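Local coordinates for structural polyprotein, VP3 (Israeli acute paralysis virus, PDB 5CDD) that probably serves as a structural building block of the virion shell, as expected of a picornavirus-like capsid subunit with a jelly-roll core, at residues A64-L69 / P122-A127; D85-V90 / W228-S233; Y98-R103 / V168-P173; V126-S131 / G278-Y283. All coordinates share one frame; numbering follows the deposited sequence.

Contact 1: A64-L69 / P122-A127; sequences AVKHVL and PCEYVA
The opening residues of strand 64-72, part of the jelly-roll core of the capsid subunit, lie against the first turn of the short helix 122-127, where a buried salt bridge joins K66 to E124. K66 NZ lies 3.0 Å from E124 OE1 and uses the syn lone pair of that oxygen, on the side of OE2. The two side chains approach from opposite directions. E124 reaches straight out from the helix, extended beyond CG, whereas K66 folds at chi2 (-70°) and chi3 (-65°), which lays its methylenes beside the carboxylate: K66 CE comes within 3.5 Å of E124 OE1. Next to the salt bridge a small apolar pair meets, A64 CB lying 3.4 Å from P122 CD. Proline suits the first turn of a helix, since it needs no amide hydrogen there, and alanine lets strand and helix close in.

E124 OE1 also accepts from the backbone N of A121, just ahead of the helix, while OE2 makes a second salt bridge, to K262 on the adjoining strand 255-265. K66 NZ in turn bonds to S99 OG and D119 O, and K66 makes a cation-pi contact with Y98. On the strand, K66 and H67 both face V260 in a classic beta bulge. With a lysine at each oxygen, the buried carboxylate is probably held in its charged form, and several bonds fix where the lysine ammonium sits.

Contact 2: D85-V90 / W228-S233; sequences DDWGGV and WNFHES
The six-membered ring of W87 and the phenyl ring of F230 meet from opposite directions, one carried by the loop before strand 90-92 and the other by the short helix 228-231. Their planes are inclined at 39° and their centroids lie 5.7 Å apart, an oblique pairing. The far end of each ring does the touching: W87 CZ2 lies 3.6 Å from F230 CZ, and W87 CH2 is 3.8 Å from the same F230 CZ. F230 gets there by swinging its ring anti to the backbone N (chi1 177°), out from the helix. Large, flat residues suit this place because the two backbones stay far apart, 13.7 Å between W87 CA and F230 CA, and two large aromatic side chains together can span the distance.

The indole is also steadied by a weak hydrogen bond from W87 NE1 to I171 O, and Y98 meets it edge-to-face. Behind W87 the loop turns at G88, whose backbone angles (phi 137°) suit glycine, and G88 N bonds to V90 O at 3.0 Å. On the other side, S233 OG donates to N229 O at 2.6 Å as the chain leaves the helix. I171 touches F230 and P173 touches W87. The pair thus belongs to a buried aromatic cluster among the loops that connect the strands of a jelly-roll capsid domain, joining the loop before strand 90-92 to helix 228-231.

Contact 3: Y98-R103 / V168-P173; sequences YSKSIR and VNNIGP
K100 and N170 slide past each other in opposite directions, and their packing makes up much of this contact. The flat amide of N170 lies alongside the lysine chain, with N170 ND2 3.3 Å from K100 CG and N170 CG 3.6 Å from K100 CE. K100 starts with CG in the crowded position between the backbone N and the carbonyl carbon (chi1 68°) and then runs straight, which carries its methylenes past the amide and brings K100 CE to 3.6 Å from N169 O. A long aliphatic stem with a charged end suits this place: the stem packs here, while the ammonium group goes on to a salt bridge with E116 and to the carbonyl oxygens of I219 and A222. I102 turns its side chain to N169, crossing it at a slant, but the modelled closeness of the two is doubtful.

Polar bonding across the contact is slight. The amide of N170 has its donor end toward K100 O, where N170 ND2 gives a weak hydrogen bond at 3.4 Å, bent to 144° at the hydrogen. Its acceptor end, OD1, is toward I171 N of its own chain segment, in a bond whose modelled length is doubtfully short.

Segment 98-103 enters strand 101-106, which pairs antiparallel with strand 111-118. Segment 168-173 leads into the weakly bonded strand 171-173, paired with strand 164-166, so the contact joins two small hairpins. Helix 228-231 touches both segments, through F230 on Y98 and I171, and V168 O bonds to R204 of a neighbouring subunit.

Contact 4: V126-S131 / G278-Y283; sequences VANMFS and GPTQVY
N128 and T280 meet by packing, their side chains sliding past each other in opposite directions. The methyl of T280 does the touching: T280 CG2 lies 3.3 Å from N128 ND2 and 3.7 Å from N128 O, and T280 CB is 3.7 Å from N128 ND2. M129 adds only a loose approach through its backbone, with M129 CA 4.5 Å from T280 CG2. Threonine suits the spot because its two branches do different work. CG2 packs on the asparagine, while OG1, set between the backbone N and the carbonyl carbon (chi1 55°), bonds to G74 O of a neighbouring capsid subunit. In N128 one atom does both jobs: with CG anti to the backbone N (chi1 -169°) the amide reaches out to T280, and ND2, besides touching its methyl, hydrogen-bonds to Y80 OH of that same subunit.

Further out, the chain leaving helix 122-127 folds into a type I beta turn from A127 to F130, which presents N128 to the contact. M129 N bonds to V126 O at 3.0 Å, and the turn's own bond, F130 N to A127 O at 3.4 Å, is weak. M129 packs on Y77 of the same neighbour. Beyond T280, V282 and Y283 pair in an antiparallel ladder with a strand of that subunit. The sheet therefore runs on across the interface, an arrangement familiar in picornavirus-like capsids, where extended terminal arms tie jelly-roll subunits together.

Overall arrangement
The four contacts form one connected region of the subunit, with only contacts 2 and 4 not touching; their nearest atoms stay about 7 Å apart. Contacts 2 and 3 are the closest pair, with centres about 9 Å apart, and W87 lies against G172 of segment 168-173. Contact 1 is about 14 Å from contact 2 and about 15 Å from contact 3, centre to centre, and H67 NE2 reaches Y98 OH at 2.7 Å. Contact 4 shares V126 and A127 with contact 1, and Y125 OH packs 3.7 Å from V282 CG2, so helix 122-127 links the buried salt bridge to the subunit interface. Contact 4 also touches contact 3, with R103 CD 3.4 Å from Y283 OH.

Contact 1: A64-L69 / P122-A127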
loop_
_atom_site.group_PDB
_atom_site.type_symbol
_atom_site.label_atom_id
_atom_site.label_comp_id
_atom_site.label_asym_id
_atom_site.label_seq_id
_atom_site.Cartn_x
_atom_site.Cartn_y
_atom_site.Cartn_z
ATOM N N ALA B 64 26.068 23.710 43.297
ATOM C CA ALA B 64 25.565 24.741 44.197
ATOM C C ALA B 64 26.134 24.525 45.597
ATOM O O ALA B 64 26.351 23.388 46.019
ATOM C CB ALA B 64 24.043 24.710 44.238
ATOM N N VAL B 65 26.378 25.619 46.313
ATOM C CA VAL B 65 26.925 25.545 47.665
ATOM C C VAL B 65 25.831 25.343 48.711
ATOM O O VAL B 65 24.873 26.112 48.779
ATOM C CB VAL B 65 27.699 26.828 48.023
ATOM C CG1 VAL B 65 28.310 26.697 49.390
ATOM C CG2 VAL B 65 28.783 27.074 47.017
ATOM N N LYS B 66 25.983 24.305 49.527
ATOM C CA LYS B 66 25.018 24.011 50.574
ATOM C C LYS B 66 25.571 24.362 51.952
ATOM O O LYS B 66 24.814 24.714 52.859
ATOM C CB LYS B 66 24.624 22.530 50.532
ATOM C CG LYS B 66 23.753 22.135 49.346
ATOM C CD LYS B 66 22.340 22.703 49.456
ATOM C CE LYS B 66 21.585 22.130 50.646
ATOM N NZ LYS B 66 20.187 22.635 50.733
ATOM N N HIS B 67 26.891 24.279 52.107
ATOM C CA HIS B 67 27.519 24.578 53.387
ATOM C C HIS B 67 28.833 25.344 53.292
ATOM O O HIS B 67 29.585 25.206 52.329
ATOM C CB HIS B 67 27.785 23.284 54.157
ATOM C CG HIS B 67 26.584 22.407 54.306
ATOM N ND1 HIS B 67 25.449 22.809 54.974
ATOM C CD2 HIS B 67 26.341 21.148 53.869
ATOM C CE1 HIS B 67 24.555 21.836 54.941
ATOM N NE2 HIS B 67 25.072 20.817 54.276
ATOM N N VAL B 68 29.091 26.153 54.315
ATOM C CA VAL B 68 30.319 26.926 54.435
ATOM C C VAL B 68 30.669 26.806 55.916
ATOM O O VAL B 68 30.364 27.690 56.716
ATOM C CB VAL B 68 30.118 28.417 54.075
ATOM C CG1 VAL B 68 31.431 29.164 54.238
ATOM C CG2 VAL B 68 29.628 28.548 52.643
ATOM N N LEU B 69 31.294 25.688 56.271
ATOM C CA LEU B 69 31.669 25.398 57.649
ATOM C C LEU B 69 32.907 26.146 58.135
ATOM O O LEU B 69 33.668 26.703 57.344
ATOM C CB LEU B 69 31.906 23.895 57.802
ATOM C CG LEU B 69 30.836 22.970 57.217
ATOM C CD1 LEU B 69 31.330 21.537 57.279
ATOM C CD2 LEU B 69 29.528 23.127 57.974
ATOM N N PRO B 122 20.074 23.273 42.518
ATOM C CA PRO B 122 19.445 22.814 41.274
ATOM C C PRO B 122 18.932 21.366 41.240
ATOM O O PRO B 122 17.818 21.120 40.779
ATOM C CB PRO B 122 20.514 23.107 40.214
ATOM C CG PRO B 122 21.792 23.169 40.999
ATOM C CD PRO B 122 21.383 23.885 42.247
ATOM N N CYS B 123 19.713 20.405 41.728
ATOM C CA CYS B 123 19.253 19.018 41.701
ATOM C C CYS B 123 18.146 18.753 42.719
ATOM O O CYS B 123 17.249 17.946 42.475
ATOM C CB CYS B 123 20.417 18.050 41.938
ATOM S SG CYS B 123 21.044 17.993 43.627
ATOM N N GLU B 124 18.207 19.429 43.861
ATOM C CA GLU B 124 17.193 19.261 44.899
ATOM C C GLU B 124 15.881 19.890 44.431
ATOM O O GLU B 124 14.795 19.427 44.781
ATOM C CB GLU B 124 17.641 19.934 46.201
ATOM C CG GLU B 124 18.984 19.460 46.735
ATOM C CD GLU B 124 19.360 20.135 48.045
ATOM O OE1 GLU B 124 19.308 21.381 48.109
ATOM O OE2 GLU B 124 19.713 19.422 49.008
ATOM N N TYR B 125 16.000 20.948 43.635
ATOM C CA TYR B 125 14.852 21.674 43.097
ATOM C C TYR B 125 14.092 20.809 42.094
ATOM O O TYR B 125 12.862 20.836 42.035
ATOM C CB TYR B 125 15.348 22.967 42.434
ATOM C CG TYR B 125 14.273 23.928 41.967
ATOM C CD1 TYR B 125 13.655 23.774 40.725
ATOM C CD2 TYR B 125 13.893 25.014 42.758
ATOM C CE1 TYR B 125 12.688 24.679 40.281
ATOM C CE2 TYR B 125 12.928 25.922 42.324
ATOM C CZ TYR B 125 12.332 25.749 41.086
ATOM O OH TYR B 125 11.380 26.643 40.659
ATOM N N VAL B 126 14.834 20.031 41.312
ATOM C CA VAL B 126 14.241 19.152 40.312
ATOM C C VAL B 126 13.583 17.929 40.947
ATOM O O VAL B 126 12.449 17.582 40.615
ATOM C CB VAL B 126 15.309 18.680 39.295
ATOM C CG1 VAL B 126 14.715 17.657 38.338
ATOM C CG2 VAL B 126 15.843 19.873 38.522
ATOM N N ALA B 127 14.297 17.280 41.862
ATOM C CA ALA B 127 13.789 16.089 42.537
ATOM C C ALA B 127 12.438 16.317 43.207
ATOM O O ALA B 127 11.682 15.372 43.437
ATOM C CB ALA B 127 14.800 15.612 43.572
#

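Contact 2: D85-V90 / W228-S233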
loop_
_atom_site.group_PDB
_atom_site.type_symbol
_atom_site.label_atom_id
_atom_site.label_comp_id
_atom_site.label_asym_id
_atom_site.label_seq_id
_atom_site.Cartn_x
_atom_site.Cartn_y
_atom_site.Cartn_z
ATOM N N ASP B 85 23.377 23.208 65.354
ATOM C CA ASP B 85 22.656 21.946 65.396
ATOM C C ASP B 85 22.113 21.621 64.011
ATOM O O ASP B 85 21.155 20.861 63.867
ATOM C CB ASP B 85 21.523 22.015 66.424
ATOM C CG ASP B 85 22.024 21.835 67.850
ATOM O OD1 ASP B 85 23.090 22.396 68.185
ATOM O OD2 ASP B 85 21.350 21.146 68.645
ATOM N N ASP B 86 22.728 22.213 62.989
ATOM C CA ASP B 86 22.317 21.972 61.605
ATOM C C ASP B 86 23.242 20.968 60.947
ATOM O O ASP B 86 24.119 20.394 61.591
ATOM C CB ASP B 86 22.362 23.253 60.776
ATOM C CG ASP B 86 21.516 24.359 61.358
ATOM O OD1 ASP B 86 20.391 24.079 61.827
ATOM O OD2 ASP B 86 21.971 25.522 61.327
ATOM N N TRP B 87 23.006 20.758 59.656
ATOM C CA TRP B 87 23.780 19.845 58.825
ATOM C C TRP B 87 25.015 20.490 58.193
ATOM O O TRP B 87 25.127 21.713 58.112
ATOM C CB TRP B 87 22.893 19.239 57.733
ATOM C CG TRP B 87 21.590 18.707 58.246
ATOM C CD1 TRP B 87 20.425 19.402 58.403
ATOM C CD2 TRP B 87 21.316 17.366 58.669
ATOM N NE1 TRP B 87 19.445 18.577 58.897
ATOM C CE2 TRP B 87 19.966 17.322 59.070
ATOM C CE3 TRP B 87 22.082 16.199 58.748
ATOM C CZ2 TRP B 87 19.366 16.157 59.542
ATOM C CZ3 TRP B 87 21.484 15.043 59.218
ATOM C CH2 TRP B 87 20.139 15.031 59.609
ATOM N N GLY B 88 25.929 19.640 57.743
ATOM C CA GLY B 88 27.160 20.043 57.082
ATOM C C GLY B 88 28.315 19.210 57.594
ATOM O O GLY B 88 29.106 18.687 56.809
ATOM N N GLY B 89 28.402 19.063 58.911
ATOM C CA GLY B 89 29.420 18.221 59.506
ATOM C C GLY B 89 28.991 16.839 59.068
ATOM O O GLY B 89 29.788 15.962 58.733
ATOM N N VAL B 90 27.673 16.685 59.089
ATOM C CA VAL B 90 26.952 15.470 58.737
ATOM C C VAL B 90 26.040 15.842 57.570
ATOM O O VAL B 90 25.164 16.699 57.701
ATOM C CB VAL B 90 26.085 14.947 59.901
ATOM C CG1 VAL B 90 25.410 13.647 59.492
ATOM C CG2 VAL B 90 26.941 14.731 61.138
ATOM N N TRP B 228 9.526 10.312 59.179
ATOM C CA TRP B 228 9.707 9.055 58.460
ATOM C C TRP B 228 10.039 9.199 56.986
ATOM O O TRP B 228 10.846 8.439 56.451
ATOM C CB TRP B 228 8.475 8.162 58.586
ATOM C CG TRP B 228 8.751 6.767 58.113
ATOM C CD1 TRP B 228 9.574 5.854 58.707
ATOM C CD2 TRP B 228 8.209 6.122 56.945
ATOM N NE1 TRP B 228 9.572 4.680 57.990
ATOM C CE2 TRP B 228 8.748 4.818 56.911
ATOM C CE3 TRP B 228 7.321 6.522 55.937
ATOM C CZ2 TRP B 228 8.427 3.908 55.895
ATOM C CZ3 TRP B 228 7.003 5.612 54.928
ATOM C CH2 TRP B 228 7.554 4.320 54.919
ATOM N N ASN B 229 9.397 10.150 56.320
ATOM C CA ASN B 229 9.655 10.359 54.903
ATOM C C ASN B 229 11.070 10.863 54.724
ATOM O O ASN B 229 11.694 10.641 53.688
ATOM C CB ASN B 229 8.677 11.371 54.307
ATOM C CG ASN B 229 7.264 10.839 54.232
ATOM O OD1 ASN B 229 7.012 9.782 53.646
ATOM N ND2 ASN B 229 6.328 11.570 54.827
ATOM N N PHE B 230 11.570 11.540 55.750
ATOM C CA PHE B 230 12.917 12.080 55.731
ATOM C C PHE B 230 13.925 10.948 55.586
ATOM O O PHE B 230 14.807 10.995 54.730
ATOM C CB PHE B 230 13.189 12.846 57.024
ATOM C CG PHE B 230 14.581 13.387 57.119
ATOM C CD1 PHE B 230 14.964 14.492 56.368
ATOM C CD2 PHE B 230 15.524 12.769 57.931
ATOM C CE1 PHE B 230 16.269 14.973 56.423
ATOM C CE2 PHE B 230 16.830 13.240 57.994
ATOM C CZ PHE B 230 17.204 14.344 57.238
ATOM N N HIS B 231 13.783 9.929 56.425
ATOM C CA HIS B 231 14.684 8.784 56.401
ATOM C C HIS B 231 14.522 7.947 55.141
ATOM O O HIS B 231 15.465 7.296 54.694
ATOM C CB HIS B 231 14.452 7.911 57.638
ATOM C CG HIS B 231 14.825 8.580 58.923
ATOM N ND1 HIS B 231 16.111 8.998 59.198
ATOM C CD2 HIS B 231 14.082 8.917 60.003
ATOM C CE1 HIS B 231 16.142 9.563 60.391
ATOM N NE2 HIS B 231 14.924 9.528 60.901
ATOM N N GLU B 232 13.323 7.972 54.569
ATOM C CA GLU B 232 13.031 7.215 53.358
ATOM C C GLU B 232 13.499 7.937 52.097
ATOM O O GLU B 232 13.228 7.488 50.984
ATOM C CB GLU B 232 11.523 6.958 53.259
ATOM C CG GLU B 232 10.977 6.029 54.327
ATOM C CD GLU B 232 11.489 4.611 54.170
ATOM O OE1 GLU B 232 11.161 3.970 53.147
ATOM O OE2 GLU B 232 12.224 4.141 55.067
ATOM N N SER B 233 14.215 9.043 52.271
ATOM C CA SER B 233 14.683 9.824 51.132
ATOM C C SER B 233 16.198 9.948 50.976
ATOM O O SER B 233 16.647 10.699 50.114
ATOM C CB SER B 233 14.105 11.240 51.206
ATOM O OG SER B 233 12.700 11.227 51.374
#

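Contact 3: Y98-R103 / V168-P173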
loop_
_atom_site.group_PDB
_atom_site.type_symbol
_atom_site.label_atom_id
_atom_site.label_comp_id
_atom_site.label_asym_id
_atom_site.label_seq_id
_atom_site.Cartn_x
_atom_site.Cartn_y
_atom_site.Cartn_z
ATOM N N TYR B 98 17.445 18.511 52.250
ATOM C CA TYR B 98 17.429 18.104 53.650
ATOM C C TYR B 98 17.499 19.265 54.636
ATOM O O TYR B 98 17.192 19.101 55.818
ATOM C CB TYR B 98 18.586 17.138 53.917
ATOM C CG TYR B 98 19.944 17.708 53.575
ATOM C CD1 TYR B 98 20.563 18.640 54.409
ATOM C CD2 TYR B 98 20.602 17.334 52.404
ATOM C CE1 TYR B 98 21.804 19.187 54.085
ATOM C CE2 TYR B 98 21.841 17.875 52.069
ATOM C CZ TYR B 98 22.435 18.800 52.915
ATOM O OH TYR B 98 23.656 19.340 52.588
ATOM N N SER B 99 17.899 20.437 54.155
ATOM C CA SER B 99 18.011 21.603 55.021
ATOM C C SER B 99 16.896 22.611 54.784
ATOM O O SER B 99 16.505 22.865 53.645
ATOM C CB SER B 99 19.366 22.286 54.814
ATOM O OG SER B 99 19.508 22.742 53.480
ATOM N N LYS B 100 16.389 23.183 55.870
ATOM C CA LYS B 100 15.327 24.175 55.786
ATOM C C LYS B 100 15.450 25.179 56.920
ATOM O O LYS B 100 16.113 24.926 57.926
ATOM C CB LYS B 100 13.953 23.503 55.853
ATOM C CG LYS B 100 13.630 22.876 57.195
ATOM C CD LYS B 100 12.291 22.160 57.160
ATOM C CE LYS B 100 12.056 21.385 58.444
ATOM N NZ LYS B 100 10.852 20.519 58.358
ATOM N N SER B 101 14.810 26.328 56.740
ATOM C CA SER B 101 14.809 27.384 57.736
ATOM C C SER B 101 13.352 27.723 58.008
ATOM O O SER B 101 12.519 27.653 57.106
ATOM C CB SER B 101 15.540 28.615 57.205
ATOM O OG SER B 101 15.477 29.682 58.134
ATOM N N ILE B 102 13.038 28.083 59.245
ATOM C CA ILE B 102 11.666 28.418 59.584
ATOM C C ILE B 102 11.469 29.905 59.811
ATOM O O ILE B 102 12.083 30.505 60.695
ATOM C CB ILE B 102 11.205 27.644 60.825
ATOM C CG1 ILE B 102 11.188 26.152 60.499
ATOM C CG2 ILE B 102 9.822 28.112 61.259
ATOM C CD1 ILE B 102 10.810 25.290 61.656
ATOM N N ARG B 103 10.606 30.489 58.988
ATOM C CA ARG B 103 10.298 31.906 59.062
ATOM C C ARG B 103 9.103 32.083 59.988
ATOM O O ARG B 103 7.975 31.720 59.645
ATOM C CB ARG B 103 9.955 32.435 57.670
ATOM C CG ARG B 103 9.959 33.943 57.574
ATOM C CD ARG B 103 8.748 34.456 56.828
ATOM N NE ARG B 103 8.805 35.905 56.677
ATOM C CZ ARG B 103 7.822 36.643 56.177
ATOM N NH1 ARG B 103 7.965 37.957 56.075
ATOM N NH2 ARG B 103 6.694 36.069 55.785
ATOM N N VAL B 168 10.720 20.236 67.375
ATOM C CA VAL B 168 9.294 20.501 67.266
ATOM C C VAL B 168 8.938 20.915 65.839
ATOM O O VAL B 168 7.800 20.742 65.399
ATOM C CB VAL B 168 8.870 21.633 68.234
ATOM C CG1 VAL B 168 9.645 22.906 67.917
ATOM C CG2 VAL B 168 7.371 21.881 68.128
ATOM N N ASN B 169 9.919 21.444 65.114
ATOM C CA ASN B 169 9.678 21.899 63.751
ATOM C C ASN B 169 10.805 21.648 62.751
ATOM O O ASN B 169 10.823 22.252 61.680
ATOM C CB ASN B 169 9.364 23.391 63.766
ATOM C CG ASN B 169 10.442 24.200 64.461
ATOM O OD1 ASN B 169 11.632 23.897 64.347
ATOM N ND2 ASN B 169 10.033 25.243 65.174
ATOM N N ASN B 170 11.743 20.768 63.083
ATOM C CA ASN B 170 12.845 20.486 62.169
ATOM C C ASN B 170 13.551 19.188 62.555
ATOM O O ASN B 170 13.099 18.468 63.443
ATOM C CB ASN B 170 13.848 21.646 62.191
ATOM C CG ASN B 170 14.635 21.771 60.893
ATOM O OD1 ASN B 170 15.194 20.797 60.389
ATOM N ND2 ASN B 170 14.688 22.982 60.352
ATOM N N ILE B 171 14.651 18.893 61.871
ATOM C CA ILE B 171 15.437 17.691 62.138
ATOM C C ILE B 171 16.918 17.985 61.919
ATOM O O ILE B 171 17.313 18.485 60.867
ATOM C CB ILE B 171 15.021 16.523 61.216
ATOM C CG1 ILE B 171 13.575 16.118 61.506
ATOM C CG2 ILE B 171 15.948 15.333 61.432
ATOM C CD1 ILE B 171 13.070 14.995 60.635
ATOM N N GLY B 172 17.733 17.674 62.922
ATOM C CA GLY B 172 19.159 17.916 62.818
ATOM C C GLY B 172 19.957 16.667 63.130
ATOM O O GLY B 172 19.385 15.653 63.525
ATOM N N PRO B 173 21.287 16.708 62.963
ATOM C CA PRO B 173 22.144 15.554 63.237
ATOM C C PRO B 173 22.441 15.359 64.721
ATOM O O PRO B 173 22.385 16.305 65.509
ATOM C CB PRO B 173 23.400 15.876 62.440
ATOM C CG PRO B 173 23.503 17.356 62.612
ATOM C CD PRO B 173 22.072 17.820 62.398
#

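Contact 4: V126-S131 / G278-Y283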
loop_
_atom_site.group_PDB
_atom_site.type_symbol
_atom_site.label_atom_id
_atom_site.label_comp_id
_atom_site.label_asym_id
_atom_site.label_seq_id
_atom_site.Cartn_x
_atom_site.Cartn_y
_atom_site.Cartn_z
ATOM N N VAL B 126 14.834 20.031 41.312
ATOM C CA VAL B 126 14.241 19.152 40.312
ATOM C C VAL B 126 13.583 17.929 40.947
ATOM O O VAL B 126 12.449 17.582 40.615
ATOM C CB VAL B 126 15.309 18.680 39.295
ATOM C CG1 VAL B 126 14.715 17.657 38.338
ATOM C CG2 VAL B 126 15.843 19.873 38.522
ATOM N N ALA B 127 14.297 17.280 41.862
ATOM C CA ALA B 127 13.789 16.089 42.537
ATOM C C ALA B 127 12.438 16.317 43.207
ATOM O O ALA B 127 11.682 15.372 43.437
ATOM C CB ALA B 127 14.800 15.612 43.572
ATOM N N ASN B 128 12.139 17.573 43.512
ATOM C CA ASN B 128 10.894 17.939 44.178
ATOM C C ASN B 128 9.637 17.730 43.328
ATOM O O ASN B 128 8.536 17.613 43.868
ATOM C CB ASN B 128 10.981 19.402 44.631
ATOM C CG ASN B 128 9.848 19.799 45.552
ATOM O OD1 ASN B 128 9.616 19.160 46.578
ATOM N ND2 ASN B 128 9.142 20.864 45.195
ATOM N N MET B 129 9.804 17.674 42.009
ATOM C CA MET B 129 8.679 17.499 41.086
ATOM C C MET B 129 8.219 16.058 40.934
ATOM O O MET B 129 7.114 15.805 40.453
ATOM C CB MET B 129 9.051 17.989 39.689
ATOM C CG MET B 129 9.670 19.354 39.617
ATOM S SD MET B 129 10.236 19.665 37.940
ATOM C CE MET B 129 8.845 20.499 37.273
ATOM N N PHE B 130 9.070 15.117 41.322
ATOM C CA PHE B 130 8.753 13.704 41.175
ATOM C C PHE B 130 8.536 12.995 42.506
ATOM O O PHE B 130 8.756 13.573 43.566
ATOM C CB PHE B 130 9.876 13.040 40.380
ATOM C CG PHE B 130 10.206 13.763 39.102
ATOM C CD1 PHE B 130 9.420 13.596 37.966
ATOM C CD2 PHE B 130 11.273 14.655 39.052
ATOM C CE1 PHE B 130 9.689 14.310 36.797
ATOM C CE2 PHE B 130 11.551 15.374 37.889
ATOM C CZ PHE B 130 10.757 15.200 36.760
ATOM N N SER B 131 8.104 11.740 42.442
ATOM C CA SER B 131 7.847 10.962 43.647
ATOM C C SER B 131 9.057 10.190 44.159
ATOM O O SER B 131 9.319 10.175 45.361
ATOM C CB SER B 131 6.688 9.998 43.405
ATOM O OG SER B 131 5.488 10.708 43.158
ATOM N N GLY B 278 1.669 18.937 49.869
ATOM C CA GLY B 278 1.234 20.172 49.247
ATOM C C GLY B 278 1.794 20.324 47.845
ATOM O O GLY B 278 2.645 19.538 47.429
ATOM N N PRO B 279 1.327 21.323 47.084
ATOM C CA PRO B 279 1.821 21.533 45.720
ATOM C C PRO B 279 3.233 22.092 45.774
ATOM O O PRO B 279 3.627 22.673 46.784
ATOM C CB PRO B 279 0.844 22.563 45.150
ATOM C CG PRO B 279 -0.387 22.401 45.995
ATOM C CD PRO B 279 0.192 22.214 47.365
ATOM N N THR B 280 4.002 21.911 44.706
ATOM C CA THR B 280 5.345 22.470 44.686
ATOM C C THR B 280 5.119 23.976 44.715
ATOM O O THR B 280 4.257 24.490 44.001
ATOM C CB THR B 280 6.114 22.104 43.396
ATOM O OG1 THR B 280 5.355 22.510 42.250
ATOM C CG2 THR B 280 6.371 20.612 43.334
ATOM N N GLN B 281 5.868 24.682 45.553
ATOM C CA GLN B 281 5.709 26.126 45.655
ATOM C C GLN B 281 7.037 26.822 45.868
ATOM O O GLN B 281 7.885 26.349 46.620
ATOM C CB GLN B 281 4.751 26.472 46.798
ATOM C CG GLN B 281 4.695 27.953 47.138
ATOM C CD GLN B 281 3.610 28.277 48.147
ATOM O OE1 GLN B 281 3.448 27.578 49.149
ATOM N NE2 GLN B 281 2.868 29.350 47.896
ATOM N N VAL B 282 7.210 27.953 45.194
ATOM C CA VAL B 282 8.434 28.732 45.299
ATOM C C VAL B 282 8.286 29.804 46.371
ATOM O O VAL B 282 7.335 30.587 46.347
ATOM C CB VAL B 282 8.763 29.422 43.966
ATOM C CG1 VAL B 282 10.019 30.257 44.116
ATOM C CG2 VAL B 282 8.933 28.378 42.872
ATOM N N TYR B 283 9.224 29.835 47.313
ATOM C CA TYR B 283 9.179 30.833 48.372
ATOM C C TYR B 283 9.582 32.184 47.798
ATOM O O TYR B 283 10.640 32.321 47.181
ATOM C CB TYR B 283 10.119 30.467 49.519
ATOM C CG TYR B 283 10.061 31.472 50.640
ATOM C CD1 TYR B 283 8.932 31.575 51.454
ATOM C CD2 TYR B 283 11.108 32.363 50.850
ATOM C CE1 TYR B 283 8.848 32.544 52.445
ATOM C CE2 TYR B 283 11.035 33.336 51.838
ATOM C CZ TYR B 283 9.903 33.421 52.631
ATOM O OH TYR B 283 9.816 34.396 53.596
#